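Local coordinates for protein salmonella typhimurium DB7155 bacteriophage DET7 tailspike (Bacteriophage, PDB 2V5I) that probably binds and hydrolyses the O-antigen of its Salmonella host as the trimeric, beta-helical receptor-binding tailspike of phage Det7, at residues H316-M330 and D340-C354. Numbering follows the deposited sequence.
Sequences HQLPNNHLVDNILVM and DGSGGYVSNVTVQDC
Asp325 OD1 is gripped from two neighbouring residues: Ser347 OG donates to it over 2.7 Å, on the anti side of the carboxylate, and Asn348 ND2 adds a bent, weak bond. The carboxylate arrives there with its CG anti to the backbone N (chi1 180°), alongside the amide but with its plane turned 68° away. At the N-terminal end of both segments Asp340 OD2 takes a nearly straight bond of 2.8 Å from His316 ND1, in the ring plane, and also accepts from the backbone of Asp295. Asp340 O, 2.9 Å from Asn320 ND2, lies in the plane of that amide, while ND2 stands above the carbonyl plane.

The pairing illustrates a right-handed parallel beta-helix, in which like side chains of successive rungs stack: Val324 and Val346 run side by side before both segments turn a corner, at Asn326 and Asn348, and Ile327 CG1 lies on Val349 CG2 (3.9 Å) after it. On the other face Leu328 CD1 rests against Thr350 CG2 (3.6 Å). Asn348 OD1 bonds Asn370 ND2; Asn348 ND2 bonds Thr350 OG1 of the second subunit, and Thr350 OG1 bonds Asn348 ND2 of the third. Strand 323-330 sits between strands 276-278 and 280-283 on one flank and strand 345-352 on the other.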
loop_
_atom_site.group_PDB
_atom_site.type_symbol
_atom_site.label_atom_id
_atom_site.label_comp_id
_atom_site.label_asym_id
_atom_site.label_seq_id
_atom_site.Cartn_x
_atom_site.Cartn_y
_atom_site.Cartn_z
ATOM N N HIS A 316 -0.999 11.249 -27.343
ATOM C CA HIS A 316 -0.510 10.393 -26.274
ATOM C C HIS A 316 0.407 11.141 -25.280
ATOM O O HIS A 316 1.000 10.511 -24.415
ATOM C CB HIS A 316 0.107 9.086 -26.782
ATOM C CG HIS A 316 -0.849 8.253 -27.580
ATOM N ND1 HIS A 316 -2.041 7.781 -27.076
ATOM C CD2 HIS A 316 -0.778 7.817 -28.857
ATOM C CE1 HIS A 316 -2.660 7.081 -28.017
ATOM N NE2 HIS A 316 -1.912 7.089 -29.113
ATOM N N GLN A 317 0.505 12.460 -25.420
ATOM C CA GLN A 317 1.376 13.276 -24.546
ATOM C C GLN A 317 0.613 14.338 -23.706
ATOM O O GLN A 317 1.227 15.264 -23.195
ATOM C CB GLN A 317 2.534 13.903 -25.354
ATOM C CG GLN A 317 3.344 12.837 -26.048
ATOM C CD GLN A 317 4.671 13.322 -26.554
ATOM O OE1 GLN A 317 5.227 14.291 -26.047
ATOM N NE2 GLN A 317 5.189 12.640 -27.571
ATOM N N LEU A 318 -0.706 14.231 -23.572
ATOM C CA LEU A 318 -1.436 15.195 -22.747
ATOM C C LEU A 318 -1.038 15.113 -21.279
ATOM O O LEU A 318 -0.771 14.015 -20.774
ATOM C CB LEU A 318 -2.936 15.037 -22.873
ATOM C CG LEU A 318 -3.542 15.490 -24.219
ATOM C CD1 LEU A 318 -4.991 14.971 -24.286
ATOM C CD2 LEU A 318 -3.476 16.981 -24.447
ATOM N N PRO A 319 -1.003 16.268 -20.606
ATOM C CA PRO A 319 -0.739 16.286 -19.134
ATOM C C PRO A 319 -1.979 15.955 -18.319
ATOM O O PRO A 319 -2.557 16.796 -17.615
ATOM C CB PRO A 319 -0.264 17.714 -18.922
ATOM C CG PRO A 319 -1.078 18.477 -19.853
ATOM C CD PRO A 319 -1.176 17.637 -21.118
ATOM N N ASN A 320 -2.439 14.702 -18.458
ATOM C CA ASN A 320 -3.703 14.302 -17.872
ATOM C C ASN A 320 -3.681 14.301 -16.379
ATOM O O ASN A 320 -4.697 14.544 -15.742
ATOM C CB ASN A 320 -4.281 13.028 -18.516
ATOM C CG ASN A 320 -3.242 11.947 -18.792
ATOM O OD1 ASN A 320 -2.227 11.869 -18.137
ATOM N ND2 ASN A 320 -3.506 11.107 -19.805
ATOM N N ASN A 321 -2.509 13.997 -15.823
ATOM C CA ASN A 321 -2.237 14.142 -14.397
ATOM C C ASN A 321 -3.248 13.518 -13.444
ATOM O O ASN A 321 -3.616 14.138 -12.397
ATOM C CB ASN A 321 -2.074 15.631 -14.043
ATOM C CG ASN A 321 -1.242 15.825 -12.744
ATOM O OD1 ASN A 321 -0.442 14.944 -12.343
ATOM N ND2 ASN A 321 -1.505 16.908 -12.053
ATOM N N HIS A 322 -3.675 12.299 -13.751
ATOM C CA HIS A 322 -4.528 11.624 -12.777
ATOM C C HIS A 322 -3.731 11.178 -11.548
ATOM O O HIS A 322 -2.550 10.878 -11.639
ATOM C CB HIS A 322 -5.245 10.446 -13.430
ATOM C CG HIS A 322 -6.086 10.858 -14.598
ATOM N ND1 HIS A 322 -7.082 11.799 -14.493
ATOM C CD2 HIS A 322 -6.076 10.468 -15.918
ATOM C CE1 HIS A 322 -7.625 12.013 -15.687
ATOM N NE2 HIS A 322 -7.051 11.200 -16.561
ATOM N N LEU A 323 -4.400 11.149 -10.392
ATOM C CA LEU A 323 -3.807 10.696 -9.160
ATOM C C LEU A 323 -4.178 9.213 -8.995
ATOM O O LEU A 323 -5.304 8.869 -8.607
ATOM C CB LEU A 323 -4.303 11.523 -7.970
ATOM C CG LEU A 323 -3.833 11.101 -6.583
ATOM C CD1 LEU A 323 -2.335 11.029 -6.490
ATOM C CD2 LEU A 323 -4.388 12.113 -5.559
ATOM N N VAL A 324 -3.223 8.348 -9.320
ATOM C CA VAL A 324 -3.407 6.892 -9.372
ATOM C C VAL A 324 -2.564 6.250 -8.301
ATOM O O VAL A 324 -1.334 6.364 -8.339
ATOM C CB VAL A 324 -2.989 6.311 -10.763
ATOM C CG1 VAL A 324 -3.174 4.792 -10.809
ATOM C CG2 VAL A 324 -3.806 6.954 -11.852
ATOM N N ASP A 325 -3.230 5.677 -7.284
ATOM C CA ASP A 325 -2.544 5.080 -6.116
ATOM C C ASP A 325 -3.410 4.019 -5.470
ATOM O O ASP A 325 -4.602 4.184 -5.287
ATOM C CB ASP A 325 -2.264 6.188 -5.053
ATOM C CG ASP A 325 -1.564 5.663 -3.809
ATOM O OD1 ASP A 325 -0.379 5.278 -3.889
ATOM O OD2 ASP A 325 -2.188 5.658 -2.715
ATOM N N ASN A 326 -2.772 2.896 -5.141
ATOM C CA ASN A 326 -3.390 1.815 -4.414
ATOM C C ASN A 326 -4.571 1.204 -5.170
ATOM O O ASN A 326 -5.692 1.163 -4.702
ATOM C CB ASN A 326 -3.846 2.240 -3.014
ATOM C CG ASN A 326 -4.341 1.073 -2.209
ATOM O OD1 ASN A 326 -3.934 -0.055 -2.457
ATOM N ND2 ASN A 326 -5.196 1.332 -1.217
ATOM N N ILE A 327 -4.265 0.749 -6.381
ATOM C CA ILE A 327 -5.262 0.053 -7.205
ATOM C C ILE A 327 -4.849 -1.382 -7.462
ATOM O O ILE A 327 -3.672 -1.701 -7.487
ATOM C CB ILE A 327 -5.527 0.814 -8.546
ATOM C CG1 ILE A 327 -4.278 1.011 -9.391
ATOM C CG2 ILE A 327 -6.186 2.162 -8.266
ATOM C CD1 ILE A 327 -4.531 1.315 -10.803
ATOM N N LEU A 328 -5.842 -2.241 -7.705
ATOM C CA LEU A 328 -5.623 -3.692 -7.877
ATOM C C LEU A 328 -6.433 -4.182 -9.070
ATOM O O LEU A 328 -7.593 -3.781 -9.225
ATOM C CB LEU A 328 -6.075 -4.464 -6.637
ATOM C CG LEU A 328 -6.137 -6.009 -6.693
ATOM C CD1 LEU A 328 -4.787 -6.595 -6.876
ATOM C CD2 LEU A 328 -6.841 -6.579 -5.440
ATOM N N VAL A 329 -5.780 -4.947 -9.955
ATOM C CA VAL A 329 -6.474 -5.561 -11.083
ATOM C C VAL A 329 -6.133 -7.058 -11.116
ATOM O O VAL A 329 -4.974 -7.416 -10.978
ATOM C CB VAL A 329 -6.082 -4.924 -12.431
ATOM C CG1 VAL A 329 -6.808 -5.603 -13.598
ATOM C CG2 VAL A 329 -6.335 -3.378 -12.466
ATOM N N MET A 330 -7.150 -7.893 -11.376
ATOM C CA MET A 330 -6.895 -9.318 -11.592
ATOM C C MET A 330 -7.787 -9.893 -12.683
ATOM O O MET A 330 -8.945 -9.483 -12.840
ATOM C CB MET A 330 -7.168 -10.079 -10.286
ATOM C CG MET A 330 -6.256 -9.689 -9.166
ATOM S SD MET A 330 -6.520 -10.712 -7.687
ATOM C CE MET A 330 -6.099 -12.316 -8.361
ATOM N N ASP A 340 -2.011 6.668 -21.021
ATOM C CA ASP A 340 -1.145 7.487 -21.902
ATOM C C ASP A 340 -0.900 8.847 -21.255
ATOM O O ASP A 340 -1.419 9.113 -20.136
ATOM C CB ASP A 340 -1.683 7.593 -23.340
ATOM C CG ASP A 340 -2.818 8.632 -23.545
ATOM O OD1 ASP A 340 -3.191 9.328 -22.595
ATOM O OD2 ASP A 340 -3.359 8.683 -24.722
ATOM N N GLY A 341 -0.071 9.681 -21.868
ATOM C CA GLY A 341 0.125 11.028 -21.433
ATOM C C GLY A 341 1.531 11.329 -21.005
ATOM O O GLY A 341 2.380 10.449 -20.999
ATOM N N SER A 342 1.780 12.590 -20.715
ATOM C CA SER A 342 3.079 13.071 -20.232
ATOM C C SER A 342 3.004 13.567 -18.798
ATOM O O SER A 342 1.958 14.039 -18.323
ATOM C CB SER A 342 3.638 14.141 -21.156
ATOM O OG SER A 342 2.932 15.388 -21.101
ATOM N N GLY A 343 4.145 13.498 -18.097
ATOM C CA GLY A 343 4.199 13.983 -16.752
ATOM C C GLY A 343 3.563 13.018 -15.793
ATOM O O GLY A 343 3.056 11.952 -16.172
ATOM N N GLY A 344 3.614 13.372 -14.531
ATOM C CA GLY A 344 2.823 12.678 -13.533
ATOM C C GLY A 344 3.491 11.493 -12.832
ATOM O O GLY A 344 4.638 11.145 -13.099
ATOM N N TYR A 345 2.702 10.931 -11.904
ATOM C CA TYR A 345 3.127 9.883 -10.951
ATOM C C TYR A 345 2.095 8.778 -10.889
ATOM O O TYR A 345 0.878 9.047 -10.952
ATOM C CB TYR A 345 3.362 10.495 -9.560
ATOM C CG TYR A 345 4.529 11.469 -9.561
ATOM C CD1 TYR A 345 4.362 12.775 -9.975
ATOM C CD2 TYR A 345 5.814 11.062 -9.294
ATOM C CE1 TYR A 345 5.442 13.663 -10.047
ATOM C CE2 TYR A 345 6.890 11.937 -9.339
ATOM C CZ TYR A 345 6.689 13.244 -9.827
ATOM O OH TYR A 345 7.730 14.122 -9.899
ATOM N N VAL A 346 2.550 7.539 -10.751
ATOM C CA VAL A 346 1.673 6.380 -10.546
ATOM C C VAL A 346 2.350 5.587 -9.421
ATOM O O VAL A 346 3.563 5.423 -9.434
ATOM C CB VAL A 346 1.639 5.510 -11.792
ATOM C CG1 VAL A 346 0.877 4.245 -11.540
ATOM C CG2 VAL A 346 1.031 6.274 -12.903
ATOM N N SER A 347 1.606 5.227 -8.363
ATOM C CA SER A 347 2.204 4.496 -7.253
ATOM C C SER A 347 1.312 3.398 -6.703
ATOM O O SER A 347 0.089 3.453 -6.768
ATOM C CB SER A 347 2.516 5.423 -6.053
ATOM O OG SER A 347 1.367 6.206 -5.693
ATOM N N ASN A 348 1.965 2.358 -6.204
ATOM C CA ASN A 348 1.284 1.363 -5.430
ATOM C C ASN A 348 0.186 0.686 -6.244
ATOM O O ASN A 348 -1.006 0.692 -5.890
ATOM C CB ASN A 348 0.770 1.951 -4.109
ATOM C CG ASN A 348 1.852 2.754 -3.366
ATOM O OD1 ASN A 348 3.054 2.410 -3.374
ATOM N ND2 ASN A 348 1.441 3.872 -2.786
ATOM N N VAL A 349 0.616 0.071 -7.337
ATOM C CA VAL A 349 -0.275 -0.615 -8.264
ATOM C C VAL A 349 -0.003 -2.087 -8.167
ATOM O O VAL A 349 1.146 -2.475 -8.166
ATOM C CB VAL A 349 0.056 -0.129 -9.719
ATOM C CG1 VAL A 349 -0.573 -1.014 -10.785
ATOM C CG2 VAL A 349 -0.404 1.313 -9.903
ATOM N N THR A 350 -1.051 -2.921 -8.149
ATOM C CA THR A 350 -0.917 -4.382 -8.084
ATOM C C THR A 350 -1.779 -4.982 -9.208
ATOM O O THR A 350 -3.013 -4.853 -9.216
ATOM C CB THR A 350 -1.373 -4.918 -6.699
ATOM O OG1 THR A 350 -0.568 -4.286 -5.657
ATOM C CG2 THR A 350 -1.227 -6.448 -6.660
ATOM N N VAL A 351 -1.124 -5.561 -10.218
ATOM C CA VAL A 351 -1.797 -6.261 -11.298
ATOM C C VAL A 351 -1.321 -7.716 -11.214
ATOM O O VAL A 351 -0.120 -7.979 -11.295
ATOM C CB VAL A 351 -1.447 -5.635 -12.671
ATOM C CG1 VAL A 351 -2.144 -6.397 -13.762
ATOM C CG2 VAL A 351 -1.856 -4.185 -12.728
ATOM N N GLN A 352 -2.242 -8.656 -11.087
ATOM C CA GLN A 352 -1.832 -10.042 -10.887
ATOM C C GLN A 352 -2.776 -10.988 -11.610
ATOM O O GLN A 352 -3.991 -10.808 -11.577
ATOM C CB GLN A 352 -1.619 -10.387 -9.416
ATOM C CG GLN A 352 -2.706 -10.171 -8.520
ATOM C CD GLN A 352 -2.365 -10.101 -6.971
ATOM O OE1 GLN A 352 -1.194 -9.999 -6.458
ATOM N NE2 GLN A 352 -3.428 -10.155 -6.238
ATOM N N ASP A 353 -2.198 -11.952 -12.329
ATOM C CA ASP A 353 -2.993 -13.086 -12.910
ATOM C C ASP A 353 -3.951 -12.574 -13.955
ATOM O O ASP A 353 -5.154 -12.893 -13.887
ATOM C CB ASP A 353 -3.731 -13.887 -11.805
ATOM C CG ASP A 353 -4.143 -15.314 -12.248
ATOM O OD1 ASP A 353 -3.601 -15.830 -13.232
ATOM O OD2 ASP A 353 -4.986 -15.914 -11.555
ATOM N N CYS A 354 -3.414 -11.817 -14.918
ATOM C CA CYS A 354 -4.205 -11.273 -16.052
ATOM C C CYS A 354 -3.984 -12.124 -17.286
ATOM O O CYS A 354 -2.879 -12.640 -17.547
ATOM C CB CYS A 354 -3.924 -9.813 -16.375
ATOM S SG CYS A 354 -4.525 -8.689 -15.051
HETATM O O HOH W 1 -2.548 11.973 -24.219
HETATM O O HOH W 2 0.387 14.133 -16.154
HETATM O O HOH W 3 -0.105 12.155 -11.925
HETATM O O HOH W 4 -0.468 9.989 -8.839
HETATM O O HOH W 5 0.833 8.411 -7.134
HETATM O O HOH W 6 -1.949 -2.028 -4.851
#